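Local coordinates for coenzyme Q-binding protein COQ10 START domain-containing protein (Thermus thermophilus, PDB 2D4R) that is of unknown function but, as a putative member of the START domain superfamily, probably binds a lipid or similar hydrophobic ligand, at residues I10-P14 with E15-R19; R120-V123 with Q124-Q128; K136-E139 with E140-A144. One frame throughout, in Å; residues are numbered along the deposited sequence.

How the interactions relate
All three contacts are local, between groups a few residues apart. Interaction 1 starts helix 14-22 just after the edge strand 3-10, whereas interactions 2 and 3 sit near the beginning and the end of the same long helix, 120-144, their centres about 24 Å apart. Interactions 1 and 3 meet directly: Ile10, Ala12 and Val17 pack on Leu138, Glu139 and Val142; each also has a polar side at the surface. Interaction 2 lies mostly at the surface, about 28 Å between centres from interaction 1, with Met127 its buried residue and Lys121, Leu122 and Lys125 exposed. Proline carbonyls begin helix 14-22; bonding in helix 120-144 is regular in interaction 2, partly weak and shared in interaction 3.

Interaction 1 of 3, residues I10-P14 with E15-R19; sequences IPAPP and ERVYR
Arg16 folds back over Pro13, the residue at the N-cap of helix 14-22. Its CB starts 3.3 Å from Pro13 O and also faces the proline ring. CG lies anti to the backbone N (chi1 -177°), CD passes at the margin of Ala12 CB, and a bend at chi3 (-47°) turns the end of the chain over the proline. NE is 3.8 Å from Pro13 CG, CZ lies above CG and CD, and NH2 comes within 3.4 Å of Pro13 CD. The proline ring stands steeply to the guanidinium, its CG-CD side presented to one face and CG 3.4 Å above the guanidinium plane, over its centre.

Pro13 O accepts two backbone bonds, one from Arg16 N above the carbonyl plane and a straighter one from Val17 N at 3.1 Å, in that plane. Pro14 O receives Tyr18 N at 2.8 Å. On the buried side Val17 CG2 touches Ala12 CB at 3.8 Å and Ile10 CG2 at 3.9 Å, while strand 100-109 and helix 120-144 add further apolar neighbours. The hydroxyl of Tyr18 bonds to Asp70. Both prolines begin helix 14-22 after the first strand of a Bet v 1-like, putatively START-type fold.

Interaction 2 of 3, residues R120-V123 with Q124-Q128; sequences RKLV and QKLMQ
Leu122 and Leu126 are brought side by side by unlike first torsions: CG of Leu122 is anti to its backbone N (chi1 180°), whereas CG of Leu126 is anti to its carbonyl carbon (chi1 -77°). Both belong to the first turns of helix 120-144, the long C-terminal helix of the Bet v 1-like fold, and their spacing of four residues sets them on one side of it. The contact is light, Leu122 CG standing 4.4 Å from Leu126 CD1. A second pair one residue on, Val123 and the selenomethionine Met127, repeats the spacing, with at most a light contact, Val123 CG1 lying 4.4 Å from Met127 CG.

Behind these side chains runs regular helical bonding. Gln124 N reaches Arg120 O at 3.1 Å, and Lys125 N bonds to Lys121 O at 2.9 Å. Met127 turns into the protein, against Val4, Phe84 and Tyr108, and joins the helix to the sheet. Gln124, bent at chi2, sends its amide toward the sheet, where NE2 bonds to Glu3 O of the edge strand 3-10 and OE1 makes a weak bond to Tyr108 OH of the neighbouring strand 100-109. Between the two leucines the backbone bond is nearly linear: Leu126 N meets Leu122 O at 2.9 Å, with an angle of 178° at the hydrogen.

Interaction 3 of 3, residues K136-E139 with E140-A144; sequences KGLE and ERVLA
Leu138 and Val142 form the tight, buried side of this contact, Leu138 CD1 meeting Val142 CG2 at 3.7 Å. Both stand on the last turns of helix 120-144, the C-terminal helix that lies across the antiparallel sheet in the Bet v 1-like fold. Val142 CG2 is anti to its carbonyl carbon, which also sets it close to Leu138 O. Around the pair, Ile10 of strand 3-10, Val17 and Leu20 of helix 14-22, and Trp91 and Phe93 of strand 86-95 complete an apolar seam between helix and sheet.

The other side is more open and faces solvent, where Lys136 is exposed. The lysine, bent at chi2 and chi4, carries CD and CE across the Glu140 carboxylate, CE nearest, 2.9 Å from Glu140 OE2. The charges do not pair closely, NZ staying 4.2 Å from Glu140 OE2, so the attraction is probably modest. Were Glu140 an alanine, Lys136 would probably lose its nearby opposite charge and the carboxylate its CD and CE lie against, leaving the lysine chain freer to turn. Arg141 leads away to a salt bridge with Asp23.

The backbone varies too. Arg141 N makes only weak bonds to Gly137 O and Leu138 O, whereas Val142 N bonds to Leu138 O at 3.0 Å. The straightest of these bonds runs from Leu143 N to Glu139 O at 3.1 Å, with an angle of 165° at the hydrogen.

Interaction 1 of 3, residues I10-P14 with E15-R19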
loop_
_atom_site.group_PDB
_atom_site.type_symbol
_atom_site.label_atom_id
_atom_site.label_comp_id
_atom_site.label_asym_id
_atom_site.label_seq_id
_atom_site.Cartn_x
_atom_site.Cartn_y
_atom_site.Cartn_z
ATOM N N ILE A 10 10.419 -4.729 10.201
ATOM C CA ILE A 10 10.811 -5.887 9.401
ATOM C C ILE A 10 12.308 -6.196 9.525
ATOM O O ILE A 10 13.158 -5.351 9.264
ATOM C CB ILE A 10 10.436 -5.678 7.919
ATOM C CG1 ILE A 10 8.904 -5.647 7.790
ATOM C CG2 ILE A 10 11.025 -6.789 7.054
ATOM C CD1 ILE A 10 8.384 -5.357 6.388
ATOM N N PRO A 11 12.642 -7.424 9.940
ATOM C CA PRO A 11 14.039 -7.843 10.101
ATOM C C PRO A 11 14.810 -7.999 8.785
ATOM O O PRO A 11 15.037 -9.109 8.314
ATOM C CB PRO A 11 13.928 -9.156 10.867
ATOM C CG PRO A 11 12.562 -9.662 10.547
ATOM C CD PRO A 11 11.698 -8.460 10.393
ATOM N N ALA A 12 15.215 -6.868 8.209
ATOM C CA ALA A 12 15.978 -6.848 6.965
ATOM C C ALA A 12 16.386 -5.405 6.689
ATOM O O ALA A 12 15.676 -4.479 7.063
ATOM C CB ALA A 12 15.137 -7.396 5.826
ATOM N N PRO A 13 17.540 -5.194 6.038
ATOM C CA PRO A 13 17.984 -3.829 5.752
ATOM C C PRO A 13 17.005 -3.038 4.907
ATOM O O PRO A 13 16.435 -3.548 3.943
ATOM C CB PRO A 13 19.327 -4.016 5.051
ATOM C CG PRO A 13 19.277 -5.384 4.499
ATOM C CD PRO A 13 18.442 -6.197 5.448
ATOM N N PRO A 14 16.815 -1.761 5.257
ATOM C CA PRO A 14 15.908 -0.843 4.566
ATOM C C PRO A 14 15.963 -0.945 3.051
ATOM O O PRO A 14 14.934 -0.934 2.387
ATOM C CB PRO A 14 16.339 0.537 5.070
ATOM C CG PRO A 14 16.958 0.266 6.412
ATOM C CD PRO A 14 17.627 -1.074 6.279
ATOM N N GLU A 15 17.163 -1.041 2.501
ATOM C CA GLU A 15 17.299 -1.066 1.052
ATOM C C GLU A 15 16.616 -2.305 0.485
ATOM O O GLU A 15 16.026 -2.264 -0.597
ATOM C CB GLU A 15 18.775 -1.056 0.643
ATOM C CG GLU A 15 18.962 -1.038 -0.876
ATOM C CD GLU A 15 20.075 -0.110 -1.339
ATOM O OE1 GLU A 15 21.136 -0.059 -0.672
ATOM O OE2 GLU A 15 19.887 0.567 -2.376
ATOM N N ARG A 16 16.698 -3.408 1.224
ATOM C CA ARG A 16 16.126 -4.665 0.767
ATOM C C ARG A 16 14.606 -4.630 0.910
ATOM O O ARG A 16 13.888 -5.019 -0.002
ATOM C CB ARG A 16 16.709 -5.831 1.567
ATOM C CG ARG A 16 16.245 -7.225 1.124
ATOM C CD ARG A 16 17.012 -8.313 1.900
ATOM N NE ARG A 16 18.446 -8.025 1.911
ATOM C CZ ARG A 16 19.301 -8.438 2.841
ATOM N NH1 ARG A 16 20.581 -8.118 2.741
ATOM N NH2 ARG A 16 18.888 -9.172 3.869
ATOM N N VAL A 17 14.120 -4.150 2.050
ATOM C CA VAL A 17 12.684 -4.029 2.268
ATOM C C VAL A 17 12.083 -3.066 1.239
ATOM O O VAL A 17 11.021 -3.323 0.673
ATOM C CB VAL A 17 12.378 -3.525 3.707
ATOM C CG1 VAL A 17 10.860 -3.450 3.944
ATOM C CG2 VAL A 17 13.032 -4.461 4.733
ATOM N N TYR A 18 12.787 -1.970 0.979
ATOM C CA TYR A 18 12.338 -1.001 0.005
ATOM C C TYR A 18 12.222 -1.645 -1.373
ATOM O O TYR A 18 11.218 -1.462 -2.056
ATOM C CB TYR A 18 13.310 0.179 -0.034
ATOM C CG TYR A 18 13.110 1.127 -1.197
ATOM C CD1 TYR A 18 13.878 1.013 -2.351
ATOM C CD2 TYR A 18 12.171 2.154 -1.134
ATOM C CE1 TYR A 18 13.720 1.902 -3.412
ATOM C CE2 TYR A 18 12.005 3.043 -2.187
ATOM C CZ TYR A 18 12.780 2.914 -3.320
ATOM O OH TYR A 18 12.622 3.796 -4.362
ATOM N N ARG A 19 13.240 -2.402 -1.783
ATOM C CA ARG A 19 13.260 -2.969 -3.143
ATOM C C ARG A 19 12.184 -4.028 -3.347
ATOM O O ARG A 19 11.609 -4.137 -4.421
ATOM C CB ARG A 19 14.624 -3.583 -3.475
ATOM C CG ARG A 19 15.547 -2.702 -4.328
ATOM C CD ARG A 19 14.942 -2.381 -5.708
ATOM N NE ARG A 19 15.648 -3.031 -6.819
ATOM C CZ ARG A 19 15.435 -2.770 -8.112
ATOM N NH1 ARG A 19 16.128 -3.415 -9.042
ATOM N NH2 ARG A 19 14.535 -1.864 -8.477
#

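Interaction 2 of 3, residues R120-V123 with Q124-Q128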
loop_
_atom_site.group_PDB
_atom_site.type_symbol
_atom_site.label_atom_id
_atom_site.label_comp_id
_atom_site.label_asym_id
_atom_site.label_seq_id
_atom_site.Cartn_x
_atom_site.Cartn_y
_atom_site.Cartn_z
ATOM N N ARG A 120 -18.773 6.133 8.730
ATOM C CA ARG A 120 -17.469 6.780 8.610
ATOM C C ARG A 120 -16.397 6.080 9.431
ATOM O O ARG A 120 -15.235 6.017 9.021
ATOM C CB ARG A 120 -17.564 8.237 9.059
ATOM C CG ARG A 120 -16.255 8.985 9.036
ATOM C CD ARG A 120 -15.869 9.345 7.615
ATOM N NE ARG A 120 -15.528 8.165 6.824
ATOM C CZ ARG A 120 -15.193 8.197 5.537
ATOM N NH1 ARG A 120 -14.892 7.074 4.900
ATOM N NH2 ARG A 120 -15.159 9.350 4.884
ATOM N N LYS A 121 -16.785 5.564 10.592
ATOM C CA LYS A 121 -15.815 4.949 11.479
ATOM C C LYS A 121 -15.490 3.509 11.055
ATOM O O LYS A 121 -14.347 3.071 11.134
ATOM C CB LYS A 121 -16.332 4.978 12.916
ATOM C CG LYS A 121 -15.384 4.336 13.902
ATOM C CD LYS A 121 -15.052 5.269 15.043
ATOM C CE LYS A 121 -16.066 5.173 16.170
ATOM N NZ LYS A 121 -15.927 6.347 17.093
ATOM N N LEU A 122 -16.494 2.781 10.594
ATOM C CA LEU A 122 -16.277 1.453 10.057
ATOM C C LEU A 122 -15.358 1.513 8.833
ATOM O O LEU A 122 -14.379 0.768 8.749
ATOM C CB LEU A 122 -17.615 0.819 9.673
ATOM C CG LEU A 122 -17.519 -0.593 9.082
ATOM C CD1 LEU A 122 -16.688 -1.502 9.995
ATOM C CD2 LEU A 122 -18.919 -1.145 8.869
ATOM N N VAL A 123 -15.673 2.395 7.888
ATOM C CA VAL A 123 -14.785 2.641 6.749
ATOM C C VAL A 123 -13.363 2.898 7.219
ATOM O O VAL A 123 -12.400 2.359 6.668
ATOM C CB VAL A 123 -15.227 3.880 5.923
ATOM C CG1 VAL A 123 -14.101 4.322 5.016
ATOM C CG2 VAL A 123 -16.459 3.537 5.087
ATOM N N GLN A 124 -13.243 3.739 8.239
ATOM C CA GLN A 124 -11.941 4.085 8.782
ATOM C C GLN A 124 -11.197 2.824 9.201
ATOM O O GLN A 124 -10.059 2.604 8.789
ATOM C CB GLN A 124 -12.104 5.004 9.986
ATOM C CG GLN A 124 -10.795 5.420 10.617
ATOM C CD GLN A 124 -10.129 6.549 9.867
ATOM O OE1 GLN A 124 -10.745 7.582 9.602
ATOM N NE2 GLN A 124 -8.863 6.360 9.515
ATOM N N LYS A 125 -11.849 1.996 10.009
ATOM C CA LYS A 125 -11.225 0.783 10.513
ATOM C C LYS A 125 -10.852 -0.176 9.382
ATOM O O LYS A 125 -9.755 -0.723 9.371
ATOM C CB LYS A 125 -12.147 0.069 11.517
ATOM C CG LYS A 125 -11.470 -1.103 12.243
ATOM C CD LYS A 125 -10.285 -0.634 13.100
ATOM C CE LYS A 125 -9.409 -1.793 13.583
ATOM N NZ LYS A 125 -8.531 -1.400 14.732
ATOM N N LEU A 126 -11.756 -0.384 8.434
ATOM C CA LEU A 126 -11.417 -1.158 7.245
ATOM C C LEU A 126 -10.145 -0.635 6.542
ATOM O O LEU A 126 -9.298 -1.421 6.127
ATOM C CB LEU A 126 -12.602 -1.169 6.264
ATOM C CG LEU A 126 -13.779 -2.099 6.610
ATOM C CD1 LEU A 126 -14.986 -1.770 5.733
ATOM C CD2 LEU A 126 -13.361 -3.559 6.414
HETATM N N MSE A 127 -10.001 0.681 6.410
HETATM C CA MSE A 127 -8.814 1.231 5.760
HETATM C C MSE A 127 -7.599 1.068 6.657
HETATM O O MSE A 127 -6.460 1.099 6.193
HETATM C CB MSE A 127 -9.002 2.718 5.420
HETATM C CG MSE A 127 -10.012 3.003 4.307
HETATM SE SE MSE A 127 -9.548 2.267 2.547
HETATM C CE MSE A 127 -10.816 0.852 2.472
ATOM N N GLN A 128 -7.835 0.898 7.950
ATOM C CA GLN A 128 -6.727 0.669 8.867
ATOM C C GLN A 128 -6.256 -0.762 8.724
ATOM O O GLN A 128 -5.067 -1.032 8.732
ATOM C CB GLN A 128 -7.148 0.928 10.318
ATOM C CG GLN A 128 -6.878 2.334 10.804
ATOM C CD GLN A 128 -5.404 2.610 10.961
ATOM O OE1 GLN A 128 -4.963 3.756 10.899
ATOM N NE2 GLN A 128 -4.628 1.558 11.163
#

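Interaction 3 of 3, residues K136-E139 with E140-A144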
loop_
_atom_site.group_PDB
_atom_site.type_symbol
_atom_site.label_atom_id
_atom_site.label_comp_id
_atom_site.label_asym_id
_atom_site.label_seq_id
_atom_site.Cartn_x
_atom_site.Cartn_y
_atom_site.Cartn_z
ATOM N N LYS A 136 1.995 -6.345 6.751
ATOM C CA LYS A 136 2.248 -7.694 7.232
ATOM C C LYS A 136 2.531 -8.593 6.030
ATOM O O LYS A 136 3.327 -9.524 6.110
ATOM C CB LYS A 136 1.032 -8.203 8.021
ATOM C CG LYS A 136 1.222 -9.562 8.671
ATOM C CD LYS A 136 0.759 -10.684 7.746
ATOM C CE LYS A 136 0.769 -12.008 8.475
ATOM N NZ LYS A 136 0.067 -11.888 9.780
ATOM N N GLY A 137 1.879 -8.295 4.911
ATOM C CA GLY A 137 2.163 -9.006 3.682
ATOM C C GLY A 137 3.557 -8.706 3.153
ATOM O O GLY A 137 4.185 -9.571 2.548
ATOM N N LEU A 138 4.050 -7.490 3.372
ATOM C CA LEU A 138 5.416 -7.151 2.957
ATOM C C LEU A 138 6.431 -7.881 3.840
ATOM O O LEU A 138 7.466 -8.334 3.351
ATOM C CB LEU A 138 5.649 -5.622 2.995
ATOM C CG LEU A 138 7.099 -5.107 2.963
ATOM C CD1 LEU A 138 7.798 -5.634 1.724
ATOM C CD2 LEU A 138 7.132 -3.581 2.978
ATOM N N GLU A 139 6.113 -8.014 5.128
ATOM C CA GLU A 139 6.914 -8.809 6.061
ATOM C C GLU A 139 7.104 -10.201 5.496
ATOM O O GLU A 139 8.202 -10.759 5.515
ATOM C CB GLU A 139 6.199 -8.925 7.408
ATOM C CG GLU A 139 6.902 -8.264 8.571
ATOM C CD GLU A 139 7.685 -9.244 9.423
ATOM O OE1 GLU A 139 7.512 -9.240 10.661
ATOM O OE2 GLU A 139 8.481 -10.016 8.855
ATOM N N GLU A 140 6.013 -10.755 4.981
ATOM C CA GLU A 140 6.000 -12.128 4.526
ATOM C C GLU A 140 6.675 -12.279 3.175
ATOM O O GLU A 140 7.087 -13.377 2.795
ATOM C CB GLU A 140 4.560 -12.629 4.456
ATOM C CG GLU A 140 3.883 -12.686 5.819
ATOM C CD GLU A 140 2.471 -13.223 5.741
ATOM O OE1 GLU A 140 1.785 -12.914 4.745
ATOM O OE2 GLU A 140 2.051 -13.953 6.671
ATOM N N ARG A 141 6.780 -11.175 2.444
ATOM C CA ARG A 141 7.489 -11.195 1.174
ATOM C C ARG A 141 8.968 -11.267 1.503
ATOM O O ARG A 141 9.708 -12.071 0.940
ATOM C CB ARG A 141 7.205 -9.917 0.381
ATOM C CG ARG A 141 7.027 -10.092 -1.119
ATOM C CD ARG A 141 8.094 -10.954 -1.756
ATOM N NE ARG A 141 8.490 -10.453 -3.077
ATOM C CZ ARG A 141 9.238 -11.134 -3.947
ATOM N NH1 ARG A 141 9.669 -12.352 -3.648
ATOM N NH2 ARG A 141 9.574 -10.597 -5.112
ATOM N N VAL A 142 9.384 -10.421 2.438
ATOM C CA VAL A 142 10.794 -10.221 2.730
ATOM C C VAL A 142 11.388 -11.484 3.339
ATOM O O VAL A 142 12.530 -11.839 3.039
ATOM C CB VAL A 142 11.007 -9.009 3.691
ATOM C CG1 VAL A 142 12.469 -8.847 4.025
ATOM C CG2 VAL A 142 10.497 -7.734 3.038
ATOM N N LEU A 143 10.611 -12.168 4.176
ATOM C CA LEU A 143 10.982 -13.488 4.682
ATOM C C LEU A 143 11.052 -14.541 3.572
ATOM O O LEU A 143 12.003 -15.316 3.510
ATOM C CB LEU A 143 9.991 -13.937 5.752
ATOM C CG LEU A 143 10.005 -15.423 6.115
ATOM C CD1 LEU A 143 11.394 -15.818 6.596
ATOM C CD2 LEU A 143 8.959 -15.696 7.195
ATOM N N ALA A 144 10.053 -14.564 2.694
ATOM C CA ALA A 144 10.038 -15.524 1.592
ATOM C C ALA A 144 11.266 -15.355 0.709
ATOM O O ALA A 144 11.973 -16.322 0.428
ATOM C CB ALA A 144 8.797 -15.346 0.755
#